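Long-range contacts in signal transduction protein PmrD (Escherichia coli, PDB 4HN7), which interacts with the phosphorylated response regulator BasR to promote induction of BasR-activated genes, bringing polymyxin resistance in some natural isolates: residues A[5-10]-A[18-23]; A[34-39]-A[62-67]. All blocks are in the same frame, centred on the assembly; numbering follows the deposited sequence.

Interaction 1: residues A[5-10]-A[18-23]; sequences VKKSCC and VLMLCD
Residues 5-9 run antiparallel to strand 18-23, Val5 pairing with Leu21 and Lys7 with Met20, with segment axes 4.5 Å apart at their closest and directions 167° apart. The backbone ladder is irregular. Lys6 N donates to Met20 O over 2.8 Å, and Lys7 N makes a weak bond of 3.4 Å to the same oxygen, so one carbonyl faces two consecutive amides. In return Met20 N gives a fairly straight bond to Lys7 O (2.8 Å, 166°), and beyond it Val18 N bonds to Cys9 O.

On the face bearing Val5, Leu19 and Leu21, the valine works as a two-pronged wedge. With chi1 at -179°, its CG1 lies anti to the backbone N and its CG2 lies beside that N; CG1 reaches Leu19 CD2 (4.0 Å) and CG2 reaches Leu21 CD2 (3.8 Å). Val40 and Leu46 add to this apolar cluster, and branched aliphatic residues suit a face turned into the barrel.

Two strand residues set against one is the mark of a classic beta bulge, here in the N-terminal hairpin, strands 3-9 and 16-23, of the closed six-stranded antiparallel barrel. By shifting the register one place, it lets both lysines address Met20.

That methionine is buried and flexible enough to fit between them. Its SD lies 4.0 Å from Lys6 CB, while its CE packs against Lys7 CD at 3.5 Å. The side chains of Lys7 and Met20 cross at an angle, the aliphatic part of Lys7 lying over the methionine while its ammonium group makes a cation-pi contact with Trp77. Trp77 belongs to helix 74-84, which also touches Val18 and Met20, and to which Cys9 is tied through its disulfide with Cys81.

Interaction 2: residues A[34-39]-A[62-67]; sequences VKSDFA and HTVKVL
Aromatic stacking joins Phe38 to His62: the two rings lie nearly parallel, 11° apart, in an offset stack with centroids separated by 4.1 Å. His62 CD2 sits over one face of the phenyl ring toward its rim, 3.6 Å from Phe38 CE2, and His62 CA also meets that ring in a CH-pi contact. The stack forms where segment 34-39 has left strand 29-35 in a turn; that strand and 63-71 are antiparallel neighbours in the barrel.

Among the hydrogen bonds, Lys35 and Lys65 form a reciprocal backbone pair: Lys35 N gives to Lys65 O over 2.7 Å, and Lys65 N returns a nearly straight bond to Lys35 O (2.8 Å, 172°). Ser36 continues the link through its side chain. Its OG, anti to the backbone N at chi1 -178°, lies 2.9 Å from Thr63 O and accepts from Phe38 N (2.8 Å), closing an ST turn.

Apolar contacts complete the joint. Val34 CB meets Val64 CG2 at 3.9 Å on the barrel side, and Leu67 CD1 rests against Lys35 CB at 3.7 Å, while the amino end of the lysine extends beyond the contact.

Asp37 packs on Phe38 of the second subunit, and Phe38 on Asp37 of that subunit. The small hydroxyl side chain of Ser36 suits its buried place: accepting from Phe38 N is consistent with holding the turn from which the Phe38 ring reaches His62.

How the interactions relate
Interactions 1 and 2 are two joints of one antiparallel barrel, with the 16-23/29-35 pairing between them: strand 16-23 belongs to interaction 1 and strand 29-35 to interaction 2. They meet directly where Leu19 CD1 packs on Val34 CG2 at 3.8 Å, although their centres are 12 Å apart. The first contact is buried, closes a short hairpin and has one face covered by the C-terminal helix and the other turned into the barrel; sulfur and aliphatic groups dominate it. The second, only partly buried, spans 22 intervening residues and reaches the other subunit, with an aromatic stack and a serine turn taking over where regular pairing stops.

Interaction 1: residues A[5-10]-A[18-23]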
loop_
_atom_site.group_PDB
_atom_site.type_symbol
_atom_site.label_atom_id
_atom_site.label_comp_id
_atom_site.label_asym_id
_atom_site.label_seq_id
_atom_site.Cartn_x
_atom_site.Cartn_y
_atom_site.Cartn_z
ATOM N N VAL A 5 10.973 -3.772 -13.488
ATOM C CA VAL A 5 10.214 -3.141 -14.544
ATOM C C VAL A 5 11.128 -2.747 -15.675
ATOM O O VAL A 5 11.894 -1.839 -15.498
ATOM C CB VAL A 5 9.566 -1.879 -14.047
ATOM C CG1 VAL A 5 8.750 -1.231 -15.160
ATOM C CG2 VAL A 5 8.744 -2.190 -12.806
ATOM N N LYS A 6 11.034 -3.409 -16.825
ATOM C CA LYS A 6 11.872 -3.113 -17.991
ATOM C C LYS A 6 11.295 -2.047 -18.883
ATOM O O LYS A 6 12.050 -1.396 -19.550
ATOM C CB LYS A 6 12.113 -4.346 -18.842
ATOM C CG LYS A 6 13.146 -5.334 -18.283
ATOM C CD LYS A 6 14.548 -4.744 -18.268
ATOM C CE LYS A 6 15.521 -5.573 -19.107
ATOM N NZ LYS A 6 16.586 -4.722 -19.740
ATOM N N LYS A 7 9.980 -1.884 -18.917
ATOM C CA LYS A 7 9.320 -0.884 -19.747
ATOM C C LYS A 7 8.023 -0.546 -19.134
ATOM O O LYS A 7 7.380 -1.427 -18.659
ATOM C CB LYS A 7 8.915 -1.433 -21.095
ATOM C CG LYS A 7 9.982 -2.067 -21.957
ATOM C CD LYS A 7 9.299 -3.073 -22.879
ATOM C CE LYS A 7 10.186 -3.546 -24.018
ATOM N NZ LYS A 7 10.041 -2.652 -25.201
ATOM N N SER A 8 7.599 0.710 -19.253
ATOM C CA SER A 8 6.331 1.271 -18.711
ATOM C C SER A 8 5.527 2.008 -19.803
ATOM O O SER A 8 6.039 2.366 -20.857
ATOM C CB SER A 8 6.602 2.207 -17.516
ATOM O OG SER A 8 5.436 2.853 -17.054
ATOM N N CYS A 9 4.252 2.203 -19.531
ATOM C CA CYS A 9 3.248 2.525 -20.540
ATOM C C CYS A 9 2.047 2.978 -19.719
ATOM O O CYS A 9 1.679 2.344 -18.721
ATOM C CB CYS A 9 2.896 1.276 -21.371
ATOM S SG CYS A 9 2.442 1.555 -23.119
ATOM N N CYS A 10 1.437 4.075 -20.130
ATOM C CA CYS A 10 0.667 4.875 -19.198
ATOM C C CYS A 10 -0.808 4.890 -19.550
ATOM O O CYS A 10 -1.236 4.346 -20.588
ATOM C CB CYS A 10 1.245 6.295 -19.154
ATOM S SG CYS A 10 1.963 6.834 -20.734
ATOM N N VAL A 18 0.758 -0.311 -17.954
ATOM C CA VAL A 18 1.047 -1.623 -18.524
ATOM C C VAL A 18 2.539 -1.676 -18.444
ATOM O O VAL A 18 3.188 -0.688 -18.758
ATOM C CB VAL A 18 0.544 -1.852 -19.954
ATOM C CG1 VAL A 18 0.879 -3.269 -20.460
ATOM C CG2 VAL A 18 -0.959 -1.737 -19.961
ATOM N N LEU A 19 3.070 -2.814 -17.973
ATOM C CA LEU A 19 4.468 -2.925 -17.615
ATOM C C LEU A 19 5.057 -4.149 -18.245
ATOM O O LEU A 19 4.448 -5.166 -18.282
ATOM C CB LEU A 19 4.625 -3.040 -16.100
ATOM C CG LEU A 19 4.141 -1.924 -15.202
ATOM C CD1 LEU A 19 4.380 -2.408 -13.798
ATOM C CD2 LEU A 19 4.800 -0.562 -15.405
ATOM N N MET A 20 6.253 -4.036 -18.750
ATOM C CA MET A 20 6.985 -5.176 -19.115
ATOM C C MET A 20 7.914 -5.388 -17.918
ATOM O O MET A 20 8.471 -4.465 -17.390
ATOM C CB MET A 20 7.727 -4.920 -20.421
ATOM C CG MET A 20 8.106 -6.174 -21.196
ATOM S SD MET A 20 9.716 -6.902 -20.802
ATOM C CE MET A 20 10.702 -6.224 -22.132
ATOM N N LEU A 21 8.001 -6.614 -17.455
ATOM C CA LEU A 21 8.680 -6.966 -16.224
ATOM C C LEU A 21 9.574 -8.127 -16.553
ATOM O O LEU A 21 9.246 -8.900 -17.383
ATOM C CB LEU A 21 7.663 -7.444 -15.217
ATOM C CG LEU A 21 6.572 -6.514 -14.770
ATOM C CD1 LEU A 21 5.589 -7.394 -14.040
ATOM C CD2 LEU A 21 7.099 -5.391 -13.874
ATOM N N CYS A 22 10.731 -8.261 -15.972
ATOM C CA CYS A 22 11.374 -9.528 -16.094
ATOM C C CYS A 22 11.935 -9.951 -14.739
ATOM O O CYS A 22 12.279 -9.104 -13.941
ATOM C CB CYS A 22 12.402 -9.497 -17.180
ATOM S SG CYS A 22 13.966 -8.889 -16.598
ATOM N N ASP A 23 11.950 -11.262 -14.487
ATOM C CA ASP A 23 12.518 -11.882 -13.293
ATOM C C ASP A 23 14.080 -11.677 -13.224
ATOM O O ASP A 23 14.707 -11.380 -14.229
ATOM C CB ASP A 23 11.968 -13.355 -13.145
ATOM C CG ASP A 23 12.885 -14.448 -13.684
ATOM O OD1 ASP A 23 12.963 -15.526 -13.035
ATOM O OD2 ASP A 23 13.527 -14.293 -14.749
#

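Interaction 2: residues A[34-39]-A[62-67]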
loop_
_atom_site.group_PDB
_atom_site.type_symbol
_atom_site.label_atom_id
_atom_site.label_comp_id
_atom_site.label_asym_id
_atom_site.label_seq_id
_atom_site.Cartn_x
_atom_site.Cartn_y
_atom_site.Cartn_z
ATOM N N VAL A 34 -1.304 -3.199 -14.282
ATOM C CA VAL A 34 -1.240 -2.996 -12.857
ATOM C C VAL A 34 -2.028 -1.762 -12.507
ATOM O O VAL A 34 -2.369 -1.021 -13.350
ATOM C CB VAL A 34 0.219 -2.886 -12.307
ATOM C CG1 VAL A 34 1.090 -4.026 -12.781
ATOM C CG2 VAL A 34 0.854 -1.582 -12.692
ATOM N N LYS A 35 -2.287 -1.576 -11.232
ATOM C CA LYS A 35 -2.936 -0.423 -10.744
ATOM C C LYS A 35 -2.171 0.029 -9.496
ATOM O O LYS A 35 -1.908 -0.779 -8.617
ATOM C CB LYS A 35 -4.338 -0.841 -10.360
ATOM C CG LYS A 35 -5.221 0.298 -9.958
ATOM C CD LYS A 35 -6.371 -0.175 -9.078
ATOM C CE LYS A 35 -7.476 0.877 -8.942
ATOM N NZ LYS A 35 -6.991 2.292 -9.004
ATOM N N SER A 36 -1.837 1.308 -9.407
ATOM C CA SER A 36 -1.165 1.817 -8.215
ATOM C C SER A 36 -1.494 3.250 -8.038
ATOM O O SER A 36 -1.740 3.953 -9.002
ATOM C CB SER A 36 0.376 1.754 -8.374
ATOM O OG SER A 36 1.046 2.206 -7.195
ATOM N N ASP A 37 -1.418 3.703 -6.808
ATOM C CA ASP A 37 -1.445 5.134 -6.534
ATOM C C ASP A 37 -0.037 5.763 -6.644
ATOM O O ASP A 37 0.085 6.977 -6.668
ATOM C CB ASP A 37 -2.050 5.419 -5.147
ATOM C CG ASP A 37 -3.510 4.952 -5.017
ATOM O OD1 ASP A 37 -4.262 5.030 -6.007
ATOM O OD2 ASP A 37 -3.903 4.513 -3.915
ATOM N N PHE A 38 1.011 4.954 -6.738
ATOM C CA PHE A 38 2.355 5.478 -6.846
ATOM C C PHE A 38 2.937 5.167 -8.167
ATOM O O PHE A 38 2.518 4.250 -8.840
ATOM C CB PHE A 38 3.242 4.871 -5.795
ATOM C CG PHE A 38 2.709 5.043 -4.436
ATOM C CD1 PHE A 38 1.750 4.201 -3.973
ATOM C CD2 PHE A 38 3.120 6.081 -3.652
ATOM C CE1 PHE A 38 1.227 4.348 -2.714
ATOM C CE2 PHE A 38 2.604 6.252 -2.387
ATOM C CZ PHE A 38 1.653 5.386 -1.914
ATOM N N ALA A 39 3.957 5.930 -8.518
ATOM C CA ALA A 39 4.592 5.786 -9.807
ATOM C C ALA A 39 5.607 4.676 -9.787
ATOM O O ALA A 39 6.426 4.558 -8.890
ATOM C CB ALA A 39 5.270 7.086 -10.207
ATOM N N HIS A 62 4.142 1.421 -0.591
ATOM C CA HIS A 62 3.910 1.794 -1.951
ATOM C C HIS A 62 3.493 0.579 -2.710
ATOM O O HIS A 62 4.291 -0.037 -3.379
ATOM C CB HIS A 62 5.166 2.377 -2.498
ATOM C CG HIS A 62 5.511 3.677 -1.879
ATOM N ND1 HIS A 62 6.396 4.552 -2.447
ATOM C CD2 HIS A 62 5.067 4.268 -0.750
ATOM C CE1 HIS A 62 6.500 5.619 -1.680
ATOM N NE2 HIS A 62 5.718 5.464 -0.634
ATOM N N THR A 63 2.221 0.248 -2.615
ATOM C CA THR A 63 1.751 -0.978 -3.143
ATOM C C THR A 63 1.263 -0.830 -4.551
ATOM O O THR A 63 1.033 0.281 -5.025
ATOM C CB THR A 63 0.656 -1.486 -2.265
ATOM O OG1 THR A 63 -0.259 -0.437 -2.139
ATOM C CG2 THR A 63 1.165 -1.776 -0.885
ATOM N N VAL A 64 1.228 -1.959 -5.267
ATOM C CA VAL A 64 0.629 -2.037 -6.594
ATOM C C VAL A 64 -0.152 -3.338 -6.735
ATOM O O VAL A 64 0.251 -4.338 -6.182
ATOM C CB VAL A 64 1.613 -1.878 -7.785
ATOM C CG1 VAL A 64 2.998 -1.547 -7.344
ATOM C CG2 VAL A 64 1.641 -3.099 -8.649
ATOM N N LYS A 65 -1.265 -3.294 -7.478
ATOM C CA LYS A 65 -2.191 -4.444 -7.630
ATOM C C LYS A 65 -1.964 -4.833 -9.046
ATOM O O LYS A 65 -1.967 -3.949 -9.915
ATOM C CB LYS A 65 -3.653 -4.017 -7.418
ATOM C CG LYS A 65 -4.583 -4.952 -6.603
ATOM C CD LYS A 65 -5.926 -4.255 -6.232
ATOM C CE LYS A 65 -6.545 -4.623 -4.840
ATOM N NZ LYS A 65 -7.514 -3.663 -4.135
ATOM N N VAL A 66 -1.686 -6.115 -9.286
ATOM C CA VAL A 66 -1.620 -6.648 -10.628
ATOM C C VAL A 66 -3.023 -7.000 -11.035
ATOM O O VAL A 66 -3.627 -7.794 -10.413
ATOM C CB VAL A 66 -0.806 -7.929 -10.724
ATOM C CG1 VAL A 66 -0.934 -8.518 -12.079
ATOM C CG2 VAL A 66 0.642 -7.653 -10.456
ATOM N N LEU A 67 -3.509 -6.388 -12.084
ATOM C CA LEU A 67 -4.824 -6.615 -12.582
ATOM C C LEU A 67 -4.839 -7.751 -13.591
ATOM O O LEU A 67 -5.807 -8.485 -13.689
ATOM C CB LEU A 67 -5.333 -5.334 -13.227
ATOM C CG LEU A 67 -5.477 -4.204 -12.205
ATOM C CD1 LEU A 67 -6.106 -3.003 -12.862
ATOM C CD2 LEU A 67 -6.325 -4.588 -11.011
#